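Local coordinates for periplasmic binding protein (Mycobacterium smegmatis, PDB 4MDY), which probably captures an iron-carrying solute outside the membrane and delivers it to an ABC transporter for uptake, at residues L184-P194 and L209-I220. Residues are numbered along the deposited sequence; the frame is centred on the assembly and turned at random.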
ATOM      1  N   LEU A 184      -8.759   1.030  17.532  1.00 19.46           N
ATOM      2  CA  LEU A 184      -8.067   0.291  18.586  1.00 20.65           C
ATOM      3  C   LEU A 184      -8.373  -1.193  18.415  1.00 21.34           C
ATOM      4  O   LEU A 184      -9.380  -1.561  17.806  1.00 23.66           O
ATOM      5  CB  LEU A 184      -8.490   0.774  19.978  1.00 21.97           C
ATOM      6  CG  LEU A 184      -8.296   2.263  20.294  1.00 21.10           C
ATOM      7  CD1 LEU A 184      -8.850   2.597  21.667  1.00 22.68           C
ATOM      8  CD2 LEU A 184      -6.834   2.662  20.219  1.00 19.72           C
ATOM      9  N   TYR A 185      -7.484  -2.037  18.922  1.00 21.41           N
ATOM     10  CA  TYR A 185      -7.687  -3.480  18.917  1.00 20.81           C
ATOM     11  C   TYR A 185      -7.642  -3.964  20.356  1.00 22.70           C
ATOM     12  O   TYR A 185      -6.608  -3.850  21.015  1.00 21.52           O
ATOM     13  CB  TYR A 185      -6.604  -4.205  18.103  1.00 22.65           C
ATOM     14  CG  TYR A 185      -6.811  -5.701  18.122  1.00 23.80           C
ATOM     15  CD1 TYR A 185      -7.741  -6.293  17.282  1.00 26.95           C
ATOM     16  CD2 TYR A 185      -6.114  -6.513  19.011  1.00 27.67           C
ATOM     17  CE1 TYR A 185      -7.964  -7.658  17.305  1.00 31.00           C
ATOM     18  CE2 TYR A 185      -6.325  -7.886  19.043  1.00 29.73           C
ATOM     19  CZ  TYR A 185      -7.252  -8.449  18.185  1.00 30.34           C
ATOM     20  OH  TYR A 185      -7.484  -9.804  18.197  1.00 39.94           O
ATOM     21  N   ARG A 186      -8.763  -4.486  20.844  1.00 25.95           N
ATOM     22  CA  ARG A 186      -8.875  -4.939  22.230  1.00 26.07           C
ATOM     23  C   ARG A 186      -8.299  -3.905  23.200  1.00 24.61           C
ATOM     24  O   ARG A 186      -7.539  -4.251  24.108  1.00 25.92           O
ATOM     25  CB  ARG A 186      -8.185  -6.305  22.406  1.00 30.75           C
ATOM     26  CG  ARG A 186      -8.775  -7.404  21.534  1.00 35.24           C
ATOM     27  CD  ARG A 186      -8.108  -8.758  21.752  1.00 40.10           C
ATOM     28  NE  ARG A 186      -8.424  -9.336  23.062  1.00 43.23           N
ATOM     29  CZ  ARG A 186      -7.537  -9.729  23.982  1.00 44.66           C
ATOM     30  NH1 ARG A 186      -7.971 -10.237  25.128  1.00 42.93           N
ATOM     31  NH2 ARG A 186      -6.222  -9.632  23.777  1.00 45.32           N
ATOM     32  N   GLY A 187      -8.641  -2.634  22.983  1.00 22.98           N
ATOM     33  CA  GLY A 187      -8.185  -1.541  23.848  1.00 23.75           C
ATOM     34  C   GLY A 187      -6.758  -1.042  23.614  1.00 22.50           C
ATOM     35  O   GLY A 187      -6.336  -0.070  24.238  1.00 19.68           O
ATOM     36  N   GLY A 188      -6.013  -1.704  22.732  1.00 22.56           N
ATOM     37  CA  GLY A 188      -4.636  -1.321  22.423  1.00 19.29           C
ATOM     38  C   GLY A 188      -4.531  -0.553  21.118  1.00 19.52           C
ATOM     39  O   GLY A 188      -5.472  -0.508  20.311  1.00 17.80           O
ATOM     40  N   VAL A 189      -3.373   0.060  20.915  1.00 18.08           N
ATOM     41  CA  VAL A 189      -3.100   0.836  19.716  1.00 17.96           C
ATOM     42  C   VAL A 189      -2.326  -0.014  18.721  1.00 18.50           C
ATOM     43  O   VAL A 189      -1.359  -0.696  19.086  1.00 18.01           O
ATOM     44  CB  VAL A 189      -2.285   2.106  20.044  1.00 17.77           C
ATOM     45  CG1 VAL A 189      -1.772   2.771  18.775  1.00 16.94           C
ATOM     46  CG2 VAL A 189      -3.124   3.076  20.865  1.00 18.59           C
ATOM     47  N   GLN A 190      -2.753   0.045  17.466  1.00 18.85           N
ATOM     48  CA  GLN A 190      -2.061  -0.622  16.373  1.00 19.00           C
ATOM     49  C   GLN A 190      -1.064   0.340  15.740  1.00 17.39           C
ATOM     50  O   GLN A 190      -1.370   1.511  15.535  1.00 17.48           O
ATOM     51  CB  GLN A 190      -3.074  -1.114  15.355  1.00 20.58           C
ATOM     52  CG  GLN A 190      -4.110  -2.016  16.002  1.00 23.37           C
ATOM     53  CD  GLN A 190      -5.057  -2.637  15.008  1.00 27.39           C
ATOM     54  OE1 GLN A 190      -6.055  -2.024  14.622  1.00 37.31           O
ATOM     55  NE2 GLN A 190      -4.768  -3.865  14.602  1.00 27.12           N
ATOM     56  N   ALA A 191       0.130  -0.153  15.438  1.00 18.39           N
ATOM     57  CA  ALA A 191       1.180   0.686  14.856  1.00 18.13           C
ATOM     58  C   ALA A 191       1.911  -0.023  13.721  1.00 19.12           C
ATOM     59  O   ALA A 191       1.907  -1.249  13.625  1.00 17.58           O
ATOM     60  CB  ALA A 191       2.168   1.115  15.923  1.00 17.39           C
ATOM     61  N   THR A 192       2.527   0.772  12.860  1.00 18.85           N
ATOM     62  CA  THR A 192       3.368   0.258  11.802  1.00 21.18           C
ATOM     63  C   THR A 192       4.829   0.354  12.261  1.00 21.46           C
ATOM     64  O   THR A 192       5.377   1.452  12.383  1.00 19.86           O
ATOM     65  CB  THR A 192       3.147   1.033  10.493  1.00 22.28           C
ATOM     66  OG1 THR A 192       1.787   0.864  10.060  1.00 23.23           O
ATOM     67  CG2 THR A 192       4.082   0.526   9.407  1.00 21.11           C
ATOM     68  N   PRO A 193       5.460  -0.799  12.543  1.00 22.33           N
ATOM     69  CA  PRO A 193       6.847  -0.736  12.983  1.00 22.37           C
ATOM     70  C   PRO A 193       7.754  -0.232  11.861  1.00 24.06           C
ATOM     71  O   PRO A 193       7.415  -0.379  10.684  1.00 21.22           O
ATOM     72  CB  PRO A 193       7.181  -2.192  13.330  1.00 23.68           C
ATOM     73  CG  PRO A 193       5.866  -2.842  13.580  1.00 24.54           C
ATOM     74  CD  PRO A 193       4.923  -2.168  12.625  1.00 25.04           C
ATOM     75  N   PRO A 194       8.891   0.376  12.219  1.00 25.44           N
ATOM     76  CA  PRO A 194       9.829   0.812  11.191  1.00 23.33           C
ATOM     77  C   PRO A 194      10.122  -0.293  10.173  1.00 22.03           C
ATOM     78  O   PRO A 194      10.236  -1.453  10.534  1.00 22.82           O
ATOM     79  CB  PRO A 194      11.084   1.165  11.990  1.00 25.97           C
ATOM     80  CG  PRO A 194      10.584   1.551  13.335  1.00 25.36           C
ATOM     81  CD  PRO A 194       9.334   0.755  13.575  1.00 26.53           C
ATOM     82  N   LEU A 209      10.003   6.417  15.065  1.00 26.72           N
ATOM     83  CA  LEU A 209      10.261   5.736  16.333  1.00 28.45           C
ATOM     84  C   LEU A 209      10.089   4.224  16.238  1.00 25.94           C
ATOM     85  O   LEU A 209       9.156   3.742  15.607  1.00 22.31           O
ATOM     86  CB  LEU A 209       9.283   6.237  17.403  1.00 30.15           C
ATOM     87  CG  LEU A 209       9.471   7.641  17.951  1.00 32.70           C
ATOM     88  CD1 LEU A 209       8.354   7.933  18.947  1.00 31.49           C
ATOM     89  CD2 LEU A 209      10.847   7.783  18.594  1.00 34.67           C
ATOM     90  N   GLN A 210      10.988   3.485  16.881  1.00 30.02           N
ATOM     91  CA  GLN A 210      10.781   2.059  17.114  1.00 30.78           C
ATOM     92  C   GLN A 210       9.499   1.861  17.917  1.00 27.93           C
ATOM     93  O   GLN A 210       9.279   2.527  18.924  1.00 28.17           O
ATOM     94  CB  GLN A 210      11.971   1.432  17.864  1.00 37.42           C
ATOM     95  CG  GLN A 210      12.924   0.655  16.970  1.00 45.26           C
ATOM     96  CD  GLN A 210      12.260  -0.553  16.321  1.00 52.27           C
ATOM     97  OE1 GLN A 210      11.368  -1.178  16.904  1.00 62.80           O
ATOM     98  NE2 GLN A 210      12.688  -0.883  15.107  1.00 58.35           N
ATOM     99  N   VAL A 211       8.653   0.951  17.454  1.00 25.29           N
ATOM    100  CA  VAL A 211       7.365   0.716  18.082  1.00 25.94           C
ATOM    101  C   VAL A 211       6.915  -0.714  17.742  1.00 25.37           C
ATOM    102  O   VAL A 211       7.192  -1.202  16.646  1.00 22.95           O
ATOM    103  CB  VAL A 211       6.330   1.778  17.605  1.00 26.90           C
ATOM    104  CG1 VAL A 211       5.972   1.594  16.135  1.00 28.08           C
ATOM    105  CG2 VAL A 211       5.070   1.750  18.447  1.00 29.63           C
ATOM    106  N   PRO A 212       6.243  -1.397  18.685  1.00 25.56           N
ATOM    107  CA  PRO A 212       5.688  -2.713  18.358  1.00 25.04           C
ATOM    108  C   PRO A 212       4.421  -2.587  17.520  1.00 23.30           C
ATOM    109  O   PRO A 212       3.790  -1.539  17.524  1.00 23.68           O
ATOM    110  CB  PRO A 212       5.392  -3.339  19.727  1.00 26.05           C
ATOM    111  CG  PRO A 212       5.628  -2.285  20.753  1.00 29.85           C
ATOM    112  CD  PRO A 212       5.963  -0.998  20.076  1.00 28.38           C
ATOM    113  N   ALA A 213       4.057  -3.654  16.816  1.00 22.32           N
ATOM    114  CA  ALA A 213       2.894  -3.642  15.932  1.00 21.60           C
ATOM    115  C   ALA A 213       1.601  -3.389  16.708  1.00 21.99           C
ATOM    116  O   ALA A 213       0.623  -2.871  16.159  1.00 20.71           O
ATOM    117  CB  ALA A 213       2.798  -4.956  15.175  1.00 22.63           C
ATOM    118  N   LEU A 214       1.613  -3.774  17.979  1.00 19.51           N
ATOM    119  CA  LEU A 214       0.499  -3.568  18.877  1.00 20.87           C
ATOM    120  C   LEU A 214       1.036  -3.082  20.214  1.00 20.51           C
ATOM    121  O   LEU A 214       1.893  -3.719  20.830  1.00 20.41           O
ATOM    122  CB  LEU A 214      -0.276  -4.869  19.059  1.00 22.12           C
ATOM    123  CG  LEU A 214      -1.556  -4.820  19.898  1.00 23.83           C
ATOM    124  CD1 LEU A 214      -2.642  -4.025  19.192  1.00 25.24           C
ATOM    125  CD2 LEU A 214      -2.026  -6.231  20.192  1.00 26.92           C
ATOM    126  N   ILE A 215       0.522  -1.939  20.646  1.00 20.02           N
ATOM    127  CA  ILE A 215       0.873  -1.348  21.919  1.00 19.71           C
ATOM    128  C   ILE A 215      -0.250  -1.679  22.906  1.00 19.78           C
ATOM    129  O   ILE A 215      -1.372  -1.194  22.755  1.00 19.69           O
ATOM    130  CB  ILE A 215       1.024   0.173  21.777  1.00 20.87           C
ATOM    131  CG1 ILE A 215       2.081   0.493  20.713  1.00 21.49           C
ATOM    132  CG2 ILE A 215       1.388   0.812  23.108  1.00 20.72           C
ATOM    133  CD1 ILE A 215       1.952   1.883  20.134  1.00 23.04           C
ATOM    134  N   PRO A 216       0.044  -2.518  23.914  1.00 20.00           N
ATOM    135  CA  PRO A 216      -1.011  -2.870  24.859  1.00 21.45           C
ATOM    136  C   PRO A 216      -1.549  -1.648  25.605  1.00 20.24           C
ATOM    137  O   PRO A 216      -0.848  -0.651  25.749  1.00 17.84           O
ATOM    138  CB  PRO A 216      -0.332  -3.855  25.810  1.00 25.14           C
ATOM    139  CG  PRO A 216       1.132  -3.636  25.642  1.00 25.10           C
ATOM    140  CD  PRO A 216       1.332  -3.161  24.242  1.00 22.98           C
ATOM    141  N   ARG A 217      -2.793  -1.734  26.060  1.00 21.26           N
ATOM    142  CA  ARG A 217      -3.474  -0.587  26.660  1.00 21.19           C
ATOM    143  C   ARG A 217      -2.682   0.069  27.798  1.00 20.66           C
ATOM    144  O   ARG A 217      -2.649   1.291  27.916  1.00 18.92           O
ATOM    145  CB  ARG A 217      -4.853  -1.005  27.170  1.00 23.28           C
ATOM    146  CG  ARG A 217      -5.769   0.171  27.435  1.00 24.91           C
ATOM    147  CD  ARG A 217      -7.224  -0.256  27.556  1.00 25.61           C
ATOM    148  NE  ARG A 217      -8.055   0.896  27.889  1.00 26.99           N
ATOM    149  CZ  ARG A 217      -8.401   1.853  27.033  1.00 29.98           C
ATOM    150  NH1 ARG A 217      -8.005   1.809  25.761  1.00 29.38           N
ATOM    151  NH2 ARG A 217      -9.151   2.871  27.452  1.00 33.01           N
ATOM    152  N   ASP A 218      -2.038  -0.746  28.628  1.00 19.95           N
ATOM    153  CA  ASP A 218      -1.276  -0.219  29.757  1.00 24.31           C
ATOM    154  C   ASP A 218       0.034   0.504  29.352  1.00 23.31           C
ATOM    155  O   ASP A 218       0.651   1.167  30.189  1.00 25.65           O
ATOM    156  CB  ASP A 218      -1.016  -1.320  30.797  1.00 30.18           C
ATOM    157  CG  ASP A 218      -0.089  -2.401  30.296  1.00 36.04           C
ATOM    158  OD1 ASP A 218      -0.163  -2.759  29.107  1.00 41.29           O
ATOM    159  OD2 ASP A 218       0.708  -2.905  31.105  1.00 46.12           O
ATOM    160  N   GLU A 219       0.439   0.400  28.083  1.00 21.50           N
ATOM    161  CA  GLU A 219       1.675   1.047  27.598  1.00 22.36           C
ATOM    162  C   GLU A 219       1.450   2.227  26.644  1.00 19.54           C
ATOM    163  O   GLU A 219       2.399   2.811  26.143  1.00 17.70           O
ATOM    164  CB  GLU A 219       2.575   0.008  26.916  1.00 26.34           C
ATOM    165  CG  GLU A 219       3.197  -0.987  27.885  1.00 30.10           C
ATOM    166  CD  GLU A 219       4.011  -2.063  27.182  1.00 37.91           C
ATOM    167  OE1 GLU A 219       4.671  -1.755  26.166  1.00 41.99           O
ATOM    168  OE2 GLU A 219       3.992  -3.223  27.647  1.00 45.68           O
ATOM    169  N   ILE A 220       0.200   2.587  26.396  1.00 18.54           N
ATOM    170  CA  ILE A 220      -0.107   3.609  25.399  1.00 17.96           C
ATOM    171  C   ILE A 220       0.565   4.952  25.689  1.00 18.88           C
ATOM    172  O   ILE A 220       1.218   5.519  24.811  1.00 20.45           O
ATOM    173  CB  ILE A 220      -1.626   3.808  25.258  1.00 17.91           C
ATOM    174  CG1 ILE A 220      -2.241   2.587  24.585  1.00 18.68           C
ATOM    175  CG2 ILE A 220      -1.941   5.049  24.442  1.00 19.65           C
ATOM    176  CD1 ILE A 220      -3.750   2.547  24.676  1.00 20.02           C
TER
HETATM  177  O   HOH W   1      10.999  -2.605  12.759  1.00 33.89           O
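V189 packs alongside I215, the two side chains pointing the same way from a hydrogen-bonded pair of a two-stranded antiparallel ribbon. Backbone hydrogen bonds of Q190 with G181 and of T192 with L179 lay residues 189-192 along the end of strand 176-181 of the parallel sheet. CG1 of V189 lies anti to the backbone N (chi1 169°), and this sends CG2 over to I220, 3.9 Å from its CG1. Branched aliphatic residues suit this buried face, where V189 also rests on L180 and I215 on V223 and L224.

I215 N gives V189 O a nearly straight bond of 2.7 Å, V189 N returns one to I215 O, and A191 N bonds to A213 O. On the other face, L214 CD1 sits 4.0 Å from Q190 CG and also touches Y185 CB. Farther along, the small methyl of A191 fits against V211 CG1 at 3.8 Å. P193 and P194, unable to donate a backbone N-H, make apolar contacts instead, P193 CG meeting A213 CB and P194 CD lying 4.3 Å from V211 CG1.

At the other end, a type I' turn from Y185 to G188 leads into the strand. Glycine suits G187, whose phi is positive, and G188, without a side chain, lets its CA come to 3.3 Å from I215 O. R217, extended from CG to NE, runs its aliphatic stem past G187 O, and a turn about its CD-NE bond (chi4 75°) brings the head round to the same oxygen; D246 holds NH1 in a salt bridge. R217 NH1 thus meets G187 O at 2.9 Å, on a lone pair and within the guanidinium plane.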